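Local coordinates for protein bifunctional endomannanase/endoglucanase (PDB 3W0K) that probably hydrolyses internal beta-1,4 linkages in mannans and cellulose-type glucans, using a (beta/alpha)8-barrel of glycoside hydrolase family 5, at residues A[7-12]-A[289-294]; A[38-43]-A[80-85]. All coordinates share one frame; numbering follows the deposited sequence.

Interaction 1 (A[7-12]-A[289-294]); sequences NFQWMY and SLWNFK
The Asn7 side chain lies against Trp291 from CB to OD1 and turns its ND2 to Leu290 O. Its CB lies 3.2 Å from Trp291 O and also touches the indole at CE3. CG is 3.5 Å from Trp291 CE3. OD1 reaches the ring edge, close to its plane, 3.5 Å from Trp291 CZ3. The same oxygen accepts a hydrogen bond from Arg40. ND2 gives Leu290 O a nearly straight hydrogen bond of 3.2 Å, at 169°. Leu290 O lies in the plane of the Asn7 amide, but ND2 stands above the carbonyl plane of Leu290. The backbone N of Asn7 donates to Leu290 O as well, at 2.9 Å. With CG beside the backbone N (chi1 -78°), both donors of Asn7 can grip this one oxygen. Gly257 O is a second acceptor for ND2. With Arg40 at OD1, both ends of the amide are held.

Trp291 also points an edge of its six-membered ring at the face of Tyr12. The two planes are 67° apart, and CZ2 comes within 3.6 Å of Tyr12 CZ. Farther along, a water joins the two segments by donating to Asn7 O and accepting from Phe293 N. Phe8 CE1 packs 3.6 Å from Phe293 CB, and these two side chains run side by side.

Here the first and last strands of the (beta/alpha)8 barrel, 4-7 and 287-290, close the ring. The loops that follow them place Trp291 against a bound Tris molecule, consistent with its lining the substrate pocket, as in family 5 relatives.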
ATOM      1  N   ASN A   7       2.893   0.888   6.641  1.00  8.66           N
ATOM      2  CA  ASN A   7       3.744   0.308   5.613  1.00  9.18           C
ATOM      3  C   ASN A   7       5.168   0.558   6.117  1.00  9.96           C
ATOM      4  O   ASN A   7       5.432   1.574   6.771  1.00  9.60           O
ATOM      5  CB  ASN A   7       3.599   1.047   4.280  1.00  8.27           C
ATOM      6  CG  ASN A   7       2.345   0.680   3.525  1.00  9.70           C
ATOM      7  OD1 ASN A   7       2.405  -0.040   2.528  1.00  8.78           O
ATOM      8  ND2 ASN A   7       1.209   1.233   3.943  1.00  9.79           N
ATOM      9  N   PHE A   8       6.070  -0.380   5.845  1.00  8.82           N
ATOM     10  CA  PHE A   8       7.471  -0.238   6.217  1.00  9.27           C
ATOM     11  C   PHE A   8       8.291  -0.434   4.954  1.00  9.43           C
ATOM     12  O   PHE A   8       8.012  -1.326   4.155  1.00  8.99           O
ATOM     13  CB  PHE A   8       7.868  -1.223   7.316  1.00  9.64           C
ATOM     14  CG  PHE A   8       7.448  -0.785   8.692  1.00  8.42           C
ATOM     15  CD1 PHE A   8       8.176   0.184   9.377  1.00 10.60           C
ATOM     16  CD2 PHE A   8       6.313  -1.323   9.292  1.00  9.81           C
ATOM     17  CE1 PHE A   8       7.782   0.611  10.642  1.00 10.02           C
ATOM     18  CE2 PHE A   8       5.907  -0.904  10.555  1.00 10.09           C
ATOM     19  CZ  PHE A   8       6.646   0.067  11.233  1.00  9.60           C
ATOM     20  N   GLN A   9       9.290   0.423   4.781  1.00  8.80           N
ATOM     21  CA  GLN A   9      10.131   0.431   3.595  1.00  9.30           C
ATOM     22  C   GLN A   9      11.486  -0.280   3.718  1.00  9.44           C
ATOM     23  O   GLN A   9      12.447   0.078   3.030  1.00 10.63           O
ATOM     24  CB  GLN A   9      10.315   1.891   3.152  1.00 10.47           C
ATOM     25  CG  GLN A   9       9.028   2.579   2.630  1.00 10.16           C
ATOM     26  CD  GLN A   9       7.976   2.873   3.705  1.00 10.80           C
ATOM     27  OE1 GLN A   9       6.775   2.682   3.483  1.00 13.56           O
ATOM     28  NE2 GLN A   9       8.417   3.367   4.851  1.00  7.10           N
ATOM     29  N   TRP A  10      11.525  -1.340   4.521  1.00  9.28           N
ATOM     30  CA  TRP A  10      12.754  -2.101   4.761  1.00  9.60           C
ATOM     31  C   TRP A  10      13.419  -2.702   3.521  1.00 10.42           C
ATOM     32  O   TRP A  10      14.639  -2.844   3.483  1.00 11.24           O
ATOM     33  CB  TRP A  10      12.497  -3.203   5.791  1.00  9.55           C
ATOM     34  CG  TRP A  10      11.866  -2.710   7.065  1.00  9.84           C
ATOM     35  CD1 TRP A  10      12.037  -1.487   7.652  1.00 10.75           C
ATOM     36  CD2 TRP A  10      10.964  -3.436   7.906  1.00 11.00           C
ATOM     37  NE1 TRP A  10      11.294  -1.408   8.807  1.00 11.01           N
ATOM     38  CE2 TRP A  10      10.627  -2.591   8.987  1.00 11.47           C
ATOM     39  CE3 TRP A  10      10.407  -4.721   7.851  1.00 11.39           C
ATOM     40  CZ2 TRP A  10       9.757  -2.990  10.006  1.00 11.44           C
ATOM     41  CZ3 TRP A  10       9.540  -5.118   8.866  1.00 11.54           C
ATOM     42  CH2 TRP A  10       9.224  -4.253   9.928  1.00 11.79           C
ATOM     43  N   MET A  11      12.622  -3.048   2.511  1.00 10.19           N
ATOM     44  CA  MET A  11      13.143  -3.633   1.270  1.00 10.67           C
ATOM     45  C   MET A  11      12.394  -2.979   0.106  1.00 10.66           C
ATOM     46  O   MET A  11      12.125  -3.598  -0.927  1.00 10.13           O
ATOM     47  CB  MET A  11      12.912  -5.152   1.274  1.00 13.09           C
ATOM     48  CG  MET A  11      13.678  -5.912   0.200  1.00 13.63           C
ATOM     49  SD  MET A  11      13.279  -7.680   0.107  1.00 19.41           S
ATOM     50  CE  MET A  11      13.752  -8.182   1.688  1.00 15.33           C
ATOM     51  N   TYR A  12      12.147  -1.685   0.269  1.00  9.54           N
ATOM     52  CA  TYR A  12      11.390  -0.873  -0.677  1.00  9.37           C
ATOM     53  C   TYR A  12      12.027  -0.537  -2.028  1.00  8.97           C
ATOM     54  O   TYR A  12      11.393  -0.711  -3.069  1.00 10.76           O
ATOM     55  CB  TYR A  12      10.960   0.406   0.048  1.00  9.08           C
ATOM     56  CG  TYR A  12      10.086   1.342  -0.741  1.00  9.59           C
ATOM     57  CD1 TYR A  12       8.950   0.881  -1.402  1.00  8.86           C
ATOM     58  CD2 TYR A  12      10.384   2.700  -0.806  1.00 10.38           C
ATOM     59  CE1 TYR A  12       8.136   1.749  -2.107  1.00  9.58           C
ATOM     60  CE2 TYR A  12       9.572   3.581  -1.508  1.00  9.35           C
ATOM     61  CZ  TYR A  12       8.449   3.098  -2.158  1.00 11.47           C
ATOM     62  OH  TYR A  12       7.651   3.962  -2.869  1.00 12.09           O
ATOM     63  N   SER A 289      -3.890   1.502   6.486  1.00  9.23           N
ATOM     64  CA  SER A 289      -2.460   1.442   6.765  1.00  9.47           C
ATOM     65  C   SER A 289      -1.771   2.715   6.275  1.00  8.68           C
ATOM     66  O   SER A 289      -1.792   3.018   5.082  1.00  9.80           O
ATOM     67  CB  SER A 289      -1.858   0.215   6.070  1.00  9.97           C
ATOM     68  OG  SER A 289      -0.488   0.052   6.387  1.00 12.06           O
ATOM     69  N   LEU A 290      -1.176   3.463   7.202  1.00  8.40           N
ATOM     70  CA  LEU A 290      -0.483   4.709   6.873  1.00  9.08           C
ATOM     71  C   LEU A 290       0.791   4.390   6.087  1.00  9.76           C
ATOM     72  O   LEU A 290       1.451   3.379   6.350  1.00  8.68           O
ATOM     73  CB  LEU A 290      -0.148   5.476   8.159  1.00  9.90           C
ATOM     74  CG  LEU A 290       0.068   6.987   8.037  1.00 10.06           C
ATOM     75  CD1 LEU A 290      -1.235   7.683   7.665  1.00  9.91           C
ATOM     76  CD2 LEU A 290       0.592   7.532   9.352  1.00 10.91           C
ATOM     77  N   TRP A 291       1.141   5.246   5.129  1.00  9.01           N
ATOM     78  CA  TRP A 291       2.325   5.001   4.303  1.00  9.25           C
ATOM     79  C   TRP A 291       3.646   4.898   5.072  1.00 10.02           C
ATOM     80  O   TRP A 291       4.481   4.059   4.746  1.00  9.74           O
ATOM     81  CB  TRP A 291       2.428   6.017   3.161  1.00  9.56           C
ATOM     82  CG  TRP A 291       3.664   5.827   2.326  1.00  9.79           C
ATOM     83  CD1 TRP A 291       4.637   6.752   2.087  1.00 12.05           C
ATOM     84  CD2 TRP A 291       4.086   4.621   1.669  1.00 10.01           C
ATOM     85  NE1 TRP A 291       5.645   6.197   1.330  1.00 12.00           N
ATOM     86  CE2 TRP A 291       5.330   4.891   1.062  1.00 10.91           C
ATOM     87  CE3 TRP A 291       3.535   3.338   1.542  1.00  9.82           C
ATOM     88  CZ2 TRP A 291       6.036   3.924   0.335  1.00 11.83           C
ATOM     89  CZ3 TRP A 291       4.238   2.374   0.819  1.00 10.76           C
ATOM     90  CH2 TRP A 291       5.475   2.675   0.227  1.00 10.99           C
ATOM     91  N   ASN A 292       3.850   5.758   6.066  1.00  8.52           N
ATOM     92  CA  ASN A 292       5.078   5.700   6.866  1.00  9.44           C
ATOM     93  C   ASN A 292       4.737   5.607   8.348  1.00  9.48           C
ATOM     94  O   ASN A 292       3.631   5.965   8.767  1.00  9.58           O
ATOM     95  CB  ASN A 292       5.925   6.978   6.725  1.00 10.43           C
ATOM     96  CG  ASN A 292       6.565   7.149   5.364  1.00 12.00           C
ATOM     97  OD1 ASN A 292       6.824   8.277   4.947  1.00 12.76           O
ATOM     98  ND2 ASN A 292       6.887   6.049   4.696  1.00 12.51           N
ATOM     99  N   PHE A 293       5.682   5.079   9.124  1.00 10.87           N
ATOM    100  CA  PHE A 293       5.564   5.041  10.576  1.00 11.19           C
ATOM    101  C   PHE A 293       6.487   6.221  10.896  1.00 11.82           C
ATOM    102  O   PHE A 293       6.056   7.241  11.431  1.00 10.50           O
ATOM    103  CB  PHE A 293       6.114   3.741  11.165  1.00 10.58           C
ATOM    104  CG  PHE A 293       6.190   3.754  12.661  1.00 10.19           C
ATOM    105  CD1 PHE A 293       5.030   3.814  13.425  1.00 10.56           C
ATOM    106  CD2 PHE A 293       7.424   3.769  13.308  1.00 11.46           C
ATOM    107  CE1 PHE A 293       5.096   3.893  14.816  1.00 11.72           C
ATOM    108  CE2 PHE A 293       7.502   3.848  14.697  1.00 10.61           C
ATOM    109  CZ  PHE A 293       6.332   3.911  15.451  1.00 12.23           C
ATOM    110  N   LYS A 294       7.760   6.075  10.534  1.00 12.61           N
ATOM    111  CA  LYS A 294       8.740   7.146  10.671  1.00 12.89           C
ATOM    112  C   LYS A 294       8.882   7.667   9.245  1.00 13.27           C
ATOM    113  O   LYS A 294       8.862   6.882   8.293  1.00 15.44           O
ATOM    114  CB  LYS A 294      10.088   6.620  11.173  1.00 14.42           C
ATOM    115  CG  LYS A 294      10.146   6.428  12.675  1.00 15.43           C
ATOM    116  CD  LYS A 294      11.481   5.859  13.115  1.00 16.14           C
ATOM    117  CE  LYS A 294      11.622   4.407  12.707  1.00 18.12           C
ATOM    118  NZ  LYS A 294      12.916   3.841  13.177  1.00 17.94           N
TER
HETATM  119  O   HOH W   1       7.406   3.327   7.538  1.00  9.33           O

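Interaction 2 (A[38-43]-A[80-85]); sequences FVRIPV and CLNLHR
Val39, Ile41 and Val43 alternate with Cys80 and Asn82 in the hydrogen bonding of two parallel strands. The strands belong to a beta-alpha-beta unit of the TIM barrel, with helix 62-74 as the crossover. Cys80 N donates to Val39 O, and Ile41 N donates to Cys80 O at 2.8 Å. Asn82 N then donates to Ile41 O, and Val43 N to Asn82 O. The strand axes cross at -21°.

On the face with Arg40, the guanidinium lies over the amide of Asn82, their planes 26° apart. NH2 is 3.3 Å from Asn82 OD1, but this is a stacking contact and not a hydrogen bond. The Arg40 chain is extended from CG to NE, with CG anti to the backbone N (chi1 179°), and this carries the guanidinium out over Asn82. Pro42 CB touches both Asn82 OD1, at 3.6 Å, and His84 CB. Phe38 CE1 rests 3.7 Å from Cys80 CB. On the other face, Val43 CG2 packs 3.9 Å from Leu83 CD2, and Leu81 and Leu83 lean on helix 105-121.

A second shell fixes the polar groups. Arg40 forms salt bridges to Glu258 and Asp133, and its NH2 hydrogen-bonds Asn136, while Asn82 ND2 donates to Asp133 O. A leucine in place of Arg40 would probably leave Glu258 and Asp133 without this salt-bridge partner and the Asn82 amide without the flat group stacked on it. His84 NE2 hydrogen-bonds a bound Tris molecule, probably from the crystallisation liquor, consistent with a pocket at this end of the barrel.

The chain turns a corner at His84, where Val43 O accepts from both His84 N at 2.8 Å and Arg85 N at 3.2 Å.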
ATOM      1  N   PHE A  38      -1.300  -4.688  11.797  1.00  9.72           N
ATOM      2  CA  PHE A  38      -1.040  -4.859  10.374  1.00  9.75           C
ATOM      3  C   PHE A  38       0.199  -4.127   9.892  1.00  9.53           C
ATOM      4  O   PHE A  38       0.455  -2.986  10.272  1.00  9.68           O
ATOM      5  CB  PHE A  38      -2.274  -4.375   9.597  1.00  8.74           C
ATOM      6  CG  PHE A  38      -2.130  -4.424   8.097  1.00  8.73           C
ATOM      7  CD1 PHE A  38      -2.475  -5.572   7.394  1.00  9.90           C
ATOM      8  CD2 PHE A  38      -1.700  -3.305   7.385  1.00  8.84           C
ATOM      9  CE1 PHE A  38      -2.400  -5.604   5.997  1.00 10.29           C
ATOM     10  CE2 PHE A  38      -1.623  -3.329   5.993  1.00  9.82           C
ATOM     11  CZ  PHE A  38      -1.975  -4.484   5.299  1.00  9.20           C
ATOM     12  N   VAL A  39       0.967  -4.809   9.048  1.00  8.33           N
ATOM     13  CA  VAL A  39       2.169  -4.250   8.453  1.00 10.25           C
ATOM     14  C   VAL A  39       2.196  -4.642   6.981  1.00 10.11           C
ATOM     15  O   VAL A  39       1.963  -5.801   6.641  1.00 11.80           O
ATOM     16  CB  VAL A  39       3.449  -4.775   9.161  1.00 11.00           C
ATOM     17  CG1 VAL A  39       4.667  -4.636   8.270  1.00 14.15           C
ATOM     18  CG2 VAL A  39       3.682  -3.995  10.441  1.00 10.54           C
ATOM     19  N   ARG A  40       2.371  -3.653   6.109  1.00  9.49           N
ATOM     20  CA  ARG A  40       2.470  -3.916   4.680  1.00  8.62           C
ATOM     21  C   ARG A  40       3.933  -3.703   4.320  1.00  8.69           C
ATOM     22  O   ARG A  40       4.545  -2.714   4.730  1.00  8.95           O
ATOM     23  CB  ARG A  40       1.572  -2.984   3.865  1.00  8.70           C
ATOM     24  CG  ARG A  40       1.670  -3.203   2.350  1.00  8.81           C
ATOM     25  CD  ARG A  40       0.561  -2.461   1.635  1.00  7.05           C
ATOM     26  NE  ARG A  40       0.585  -2.614   0.176  1.00  8.08           N
ATOM     27  CZ  ARG A  40       1.095  -1.723  -0.669  1.00  7.08           C
ATOM     28  NH1 ARG A  40       1.661  -0.617  -0.213  1.00  9.16           N
ATOM     29  NH2 ARG A  40       0.907  -1.867  -1.979  1.00  7.67           N
ATOM     30  N   ILE A  41       4.497  -4.656   3.584  1.00  8.24           N
ATOM     31  CA  ILE A  41       5.895  -4.594   3.188  1.00  8.32           C
ATOM     32  C   ILE A  41       6.044  -4.544   1.666  1.00  7.93           C
ATOM     33  O   ILE A  41       6.054  -5.585   1.005  1.00  8.61           O
ATOM     34  CB  ILE A  41       6.677  -5.822   3.731  1.00  8.96           C
ATOM     35  CG1 ILE A  41       6.489  -5.955   5.248  1.00 10.58           C
ATOM     36  CG2 ILE A  41       8.165  -5.690   3.412  1.00 10.93           C
ATOM     37  CD1 ILE A  41       7.135  -4.848   6.049  1.00 14.03           C
ATOM     38  N   PRO A  42       6.105  -3.333   1.088  1.00  7.70           N
ATOM     39  CA  PRO A  42       6.256  -3.171  -0.366  1.00  7.71           C
ATOM     40  C   PRO A  42       7.726  -3.389  -0.728  1.00  7.97           C
ATOM     41  O   PRO A  42       8.597  -2.674  -0.237  1.00  9.05           O
ATOM     42  CB  PRO A  42       5.816  -1.724  -0.592  1.00  8.82           C
ATOM     43  CG  PRO A  42       6.244  -1.041   0.681  1.00 10.25           C
ATOM     44  CD  PRO A  42       5.840  -2.038   1.742  1.00  9.31           C
ATOM     45  N   VAL A  43       8.000  -4.372  -1.582  1.00  8.09           N
ATOM     46  CA  VAL A  43       9.383  -4.683  -1.941  1.00  8.51           C
ATOM     47  C   VAL A  43       9.757  -4.521  -3.416  1.00  9.68           C
ATOM     48  O   VAL A  43       8.897  -4.515  -4.294  1.00 10.69           O
ATOM     49  CB  VAL A  43       9.786  -6.109  -1.462  1.00  8.72           C
ATOM     50  CG1 VAL A  43       9.475  -6.273   0.023  1.00  9.90           C
ATOM     51  CG2 VAL A  43       9.071  -7.182  -2.274  1.00  9.48           C
ATOM     52  N   CYS A  80       1.531  -8.174   5.267  1.00  8.21           N
ATOM     53  CA  CYS A  80       1.064  -8.193   3.890  1.00  8.66           C
ATOM     54  C   CYS A  80       2.261  -7.919   2.987  1.00  8.14           C
ATOM     55  O   CYS A  80       2.788  -6.803   2.961  1.00  9.59           O
ATOM     56  CB  CYS A  80      -0.017  -7.134   3.675  1.00  8.10           C
ATOM     57  SG  CYS A  80      -0.615  -7.064   1.975  1.00 10.46           S
ATOM     58  N   LEU A  81       2.711  -8.956   2.284  1.00  7.95           N
ATOM     59  CA  LEU A  81       3.854  -8.851   1.378  1.00  7.91           C
ATOM     60  C   LEU A  81       3.389  -8.334   0.024  1.00  7.66           C
ATOM     61  O   LEU A  81       2.492  -8.908  -0.591  1.00  7.95           O
ATOM     62  CB  LEU A  81       4.523 -10.221   1.211  1.00  8.66           C
ATOM     63  CG  LEU A  81       5.708 -10.304   0.246  1.00  8.49           C
ATOM     64  CD1 LEU A  81       6.866  -9.452   0.740  1.00 11.32           C
ATOM     65  CD2 LEU A  81       6.140 -11.762   0.099  1.00 11.34           C
ATOM     66  N   ASN A  82       4.026  -7.267  -0.449  1.00  7.93           N
ATOM     67  CA  ASN A  82       3.664  -6.655  -1.723  1.00  7.15           C
ATOM     68  C   ASN A  82       4.840  -6.485  -2.675  1.00  8.22           C
ATOM     69  O   ASN A  82       5.940  -6.140  -2.250  1.00  8.70           O
ATOM     70  CB  ASN A  82       3.047  -5.267  -1.460  1.00  8.15           C
ATOM     71  CG  ASN A  82       2.958  -4.409  -2.720  1.00  7.79           C
ATOM     72  OD1 ASN A  82       3.682  -3.424  -2.868  1.00  7.79           O
ATOM     73  ND2 ASN A  82       2.080  -4.794  -3.639  1.00  8.67           N
ATOM     74  N   LEU A  83       4.620  -6.761  -3.960  1.00  8.26           N
ATOM     75  CA  LEU A  83       5.668  -6.515  -4.942  1.00  8.73           C
ATOM     76  C   LEU A  83       5.403  -5.080  -5.397  1.00  7.32           C
ATOM     77  O   LEU A  83       4.401  -4.808  -6.066  1.00  9.08           O
ATOM     78  CB  LEU A  83       5.589  -7.472  -6.139  1.00 10.61           C
ATOM     79  CG  LEU A  83       6.082  -8.907  -5.944  1.00 11.32           C
ATOM     80  CD1 LEU A  83       6.121  -9.612  -7.297  1.00 10.80           C
ATOM     81  CD2 LEU A  83       7.471  -8.909  -5.322  1.00 14.35           C
ATOM     82  N   HIS A  84       6.237  -4.152  -4.934  1.00  8.23           N
ATOM     83  CA  HIS A  84       6.091  -2.742  -5.288  1.00  8.49           C
ATOM     84  C   HIS A  84       6.664  -2.524  -6.680  1.00  9.09           C
ATOM     85  O   HIS A  84       6.069  -1.825  -7.510  1.00  9.29           O
ATOM     86  CB  HIS A  84       6.788  -1.850  -4.270  1.00 10.10           C
ATOM     87  CG  HIS A  84       6.433  -0.407  -4.416  1.00 10.35           C
ATOM     88  ND1 HIS A  84       7.178   0.465  -5.178  1.00 12.88           N
ATOM     89  CD2 HIS A  84       5.379   0.303  -3.950  1.00 12.66           C
ATOM     90  CE1 HIS A  84       6.595   1.651  -5.180  1.00 11.42           C
ATOM     91  NE2 HIS A  84       5.502   1.578  -4.442  1.00 12.32           N
ATOM     92  N   ARG A  85       7.878  -3.024  -6.879  1.00  9.06           N
ATOM     93  CA  ARG A  85       8.503  -3.010  -8.192  1.00  8.85           C
ATOM     94  C   ARG A  85       8.486  -4.501  -8.491  1.00  9.03           C
ATOM     95  O   ARG A  85       9.067  -5.304  -7.750  1.00  8.95           O
ATOM     96  CB  ARG A  85       9.941  -2.478  -8.192  1.00  9.70           C
ATOM     97  CG  ARG A  85      10.589  -2.595  -9.585  1.00  9.20           C
ATOM     98  CD  ARG A  85      11.936  -1.893  -9.690  1.00  9.97           C
ATOM     99  NE  ARG A  85      11.806  -0.440  -9.616  1.00  9.67           N
ATOM    100  CZ  ARG A  85      11.523   0.356 -10.643  1.00 10.51           C
ATOM    101  NH1 ARG A  85      11.332  -0.143 -11.861  1.00 10.74           N
ATOM    102  NH2 ARG A  85      11.421   1.666 -10.446  1.00 11.00           N
TER

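In the fold
Read from the N terminus, strand 4-7 comes first and runs into the loop of 7-12. Strand 38-44 follows. Interaction 2 then closes a short loop around helix 62-74 by pairing 38-43 with 80-85. The chain goes on through the remaining strands and helices of the barrel. Interaction 1 ends this long path by bringing 289-294 back to 7-12. The short loop therefore lies wholly within the long one, and the two do not cross. They meet directly: Phe8 N is 3.0 Å from Arg40 O, a probable hydrogen bond. Together they tie strands 287-290, 4-7, 38-44 and 78-83 into one continuous run of the barrel wall.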